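PDB 4WES: nitrogenase molybdenum-iron protein beta chain from Clostridium pasteurianum, which forms, with the alpha chain, the nitrogenase component that reduces dinitrogen to ammonium, and shares an [8Fe-7S] cluster between the two subunits. Local coordinates for residues V134-T139 / V158-E163. Residues are numbered along the deposited sequence; the frame is centred on the assembly and turned at random. Where two conformers were deposited one is given.
Sequences VIHTNT and VNYLSE
I135 on strand 133-136 and Y160 in the last turn of helix 146-161 bring the two backbones nearest each other, their CA atoms 6.3 Å apart. One face of the Y160 ring covers I135 CA, which sits 3.7 Å from the ring centroid and only 3° off the normal, a CH-pi contact over the middle of that face. With CG2 anti to the carbonyl carbon and beside the backbone N, the short branch of I135 reaches back to the root of the tyrosine, where I135 CG2 meets Y160 CB at 3.5 Å; the same methyl touches L161 CD2 more loosely, at 4.3 Å. Strand 133-136 is the last in the order of a four-stranded parallel sheet within this chain, paired with strand 99-104, and helix 146-161 follows it in sequence, so the contact joins a strand to the end of its succeeding helix in a parallel, Rossmann-like alpha/beta domain, away from the [8Fe-7S] cluster site. At the far end of the ring, Y160 OH and H136 ND1 hydrogen-bond at 2.6 Å with an angle of 155°, each atom near the plane of the other's ring. The ring planes stand at 82° and meet rim to rim, without stacking. H136 NE2 also gives a weak bond to N138 OD1. A water above one face of the H136 imidazole, offset toward the rim, bridges the segments, donating to H136 O (2.8 Å) and accepting from N159 ND2.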
loop_
_atom_site.group_PDB
_atom_site.type_symbol
_atom_site.label_atom_id
_atom_site.label_comp_id
_atom_site.label_asym_id
_atom_site.label_seq_id
_atom_site.Cartn_x
_atom_site.Cartn_y
_atom_site.Cartn_z
ATOM N N VAL B 134 5.732 -13.389 -41.716
ATOM C CA VAL B 134 5.771 -11.918 -41.524
ATOM C C VAL B 134 4.362 -11.391 -41.689
ATOM O O VAL B 134 3.720 -11.622 -42.712
ATOM C CB VAL B 134 6.698 -11.229 -42.555
ATOM C CG1 VAL B 134 6.695 -9.714 -42.320
ATOM C CG2 VAL B 134 8.118 -11.782 -42.491
ATOM N N ILE B 135 3.871 -10.728 -40.645
ATOM C CA ILE B 135 2.570 -10.113 -40.669
ATOM C C ILE B 135 2.709 -8.614 -40.402
ATOM O O ILE B 135 3.770 -8.152 -39.987
ATOM C CB ILE B 135 1.613 -10.766 -39.642
ATOM C CG1 ILE B 135 1.944 -10.440 -38.194
ATOM C CG2 ILE B 135 1.572 -12.279 -39.858
ATOM C CD1 ILE B 135 0.848 -10.811 -37.241
ATOM N N HIS B 136 1.648 -7.857 -40.640
ATOM C CA HIS B 136 1.719 -6.414 -40.376
ATOM C C HIS B 136 0.371 -5.836 -40.000
ATOM O O HIS B 136 -0.690 -6.408 -40.297
ATOM C CB HIS B 136 2.264 -5.618 -41.580
ATOM C CG HIS B 136 1.213 -5.155 -42.535
ATOM N ND1 HIS B 136 0.604 -5.974 -43.471
ATOM C CD2 HIS B 136 0.660 -3.938 -42.679
ATOM C CE1 HIS B 136 -0.283 -5.269 -44.149
ATOM N NE2 HIS B 136 -0.273 -4.033 -43.683
ATOM N N THR B 137 0.439 -4.669 -39.355
ATOM C CA THR B 137 -0.663 -3.740 -39.265
ATOM C C THR B 137 -0.147 -2.333 -39.574
ATOM O O THR B 137 1.044 -2.142 -39.741
ATOM C CB THR B 137 -1.378 -3.788 -37.908
ATOM O OG1 THR B 137 -2.552 -2.985 -37.963
ATOM C CG2 THR B 137 -0.495 -3.332 -36.802
ATOM N N ASN B 138 -1.077 -1.392 -39.710
ATOM C CA ASN B 138 -0.761 0.024 -39.932
ATOM C C ASN B 138 -1.198 0.812 -38.716
ATOM O O ASN B 138 -2.367 0.729 -38.296
ATOM C CB ASN B 138 -1.482 0.550 -41.188
ATOM C CG ASN B 138 -1.009 -0.143 -42.441
ATOM O OD1 ASN B 138 -1.555 -1.196 -42.846
ATOM N ND2 ASN B 138 0.031 0.399 -43.055
ATOM N N THR B 139 -0.269 1.553 -38.141
ATOM C CA THR B 139 -0.448 2.222 -36.845
ATOM C C THR B 139 -0.008 3.688 -36.884
ATOM O O THR B 139 0.943 4.083 -36.217
ATOM C CB THR B 139 0.290 1.432 -35.749
ATOM O OG1 THR B 139 1.630 1.140 -36.152
ATOM C CG2 THR B 139 -0.417 0.129 -35.457
ATOM N N VAL B 158 -5.582 -11.333 -37.020
ATOM C CA VAL B 158 -6.738 -11.980 -37.662
ATOM C C VAL B 158 -6.575 -12.015 -39.177
ATOM O O VAL B 158 -6.776 -13.053 -39.828
ATOM C CB VAL B 158 -8.057 -11.279 -37.296
ATOM C CG1 VAL B 158 -9.218 -11.887 -38.073
ATOM C CG2 VAL B 158 -8.363 -11.364 -35.805
ATOM N N ASN B 159 -6.218 -10.875 -39.753
ATOM C CA ASN B 159 -6.094 -10.754 -41.206
ATOM C C ASN B 159 -5.149 -11.799 -41.778
ATOM O O ASN B 159 -5.456 -12.428 -42.791
ATOM C CB ASN B 159 -5.519 -9.409 -41.612
ATOM C CG ASN B 159 -6.513 -8.256 -41.556
ATOM O OD1 ASN B 159 -7.728 -8.430 -41.550
ATOM N ND2 ASN B 159 -5.965 -7.040 -41.515
ATOM N N TYR B 160 -4.003 -12.012 -41.141
ATOM C CA TYR B 160 -3.005 -12.940 -41.662
ATOM C C TYR B 160 -3.165 -14.368 -41.229
ATOM O O TYR B 160 -2.826 -15.251 -42.010
ATOM C CB TYR B 160 -1.604 -12.484 -41.232
ATOM C CG TYR B 160 -0.998 -11.382 -42.087
ATOM C CD1 TYR B 160 -1.288 -10.039 -41.860
ATOM C CD2 TYR B 160 -0.141 -11.679 -43.135
ATOM C CE1 TYR B 160 -0.723 -9.042 -42.635
ATOM C CE2 TYR B 160 0.441 -10.699 -43.910
ATOM C CZ TYR B 160 0.149 -9.364 -43.657
ATOM O OH TYR B 160 0.758 -8.409 -44.426
ATOM N N LEU B 161 -3.653 -14.607 -40.003
ATOM C CA LEU B 161 -3.570 -15.946 -39.432
ATOM C C LEU B 161 -4.888 -16.721 -39.303
ATOM O O LEU B 161 -4.922 -17.925 -39.538
ATOM C CB LEU B 161 -2.862 -15.888 -38.082
ATOM C CG LEU B 161 -1.468 -15.307 -38.126
ATOM C CD1 LEU B 161 -0.876 -15.321 -36.733
ATOM C CD2 LEU B 161 -0.539 -15.992 -39.123
ATOM N N SER B 162 -5.957 -16.057 -38.866
ATOM C CA SER B 162 -7.158 -16.810 -38.504
ATOM C C SER B 162 -7.729 -17.543 -39.713
ATOM O O SER B 162 -7.894 -16.942 -40.771
ATOM C CB SER B 162 -8.231 -15.881 -37.976
ATOM O OG SER B 162 -7.767 -15.148 -36.837
ATOM N N GLU B 163 -8.073 -18.808 -39.527
ATOM C CA GLU B 163 -8.663 -19.579 -40.645
ATOM C C GLU B 163 -9.703 -20.558 -40.153
ATOM O O GLU B 163 -9.474 -21.276 -39.153
ATOM C CB GLU B 163 -7.599 -20.299 -41.465
ATOM C CG GLU B 163 -8.209 -21.209 -42.531
ATOM C CD GLU B 163 -7.209 -21.789 -43.518
ATOM O OE1 GLU B 163 -5.989 -21.698 -43.266
ATOM O OE2 GLU B 163 -7.656 -22.348 -44.547
HETATM O O HOH W 1 -3.156 -6.165 -41.637
#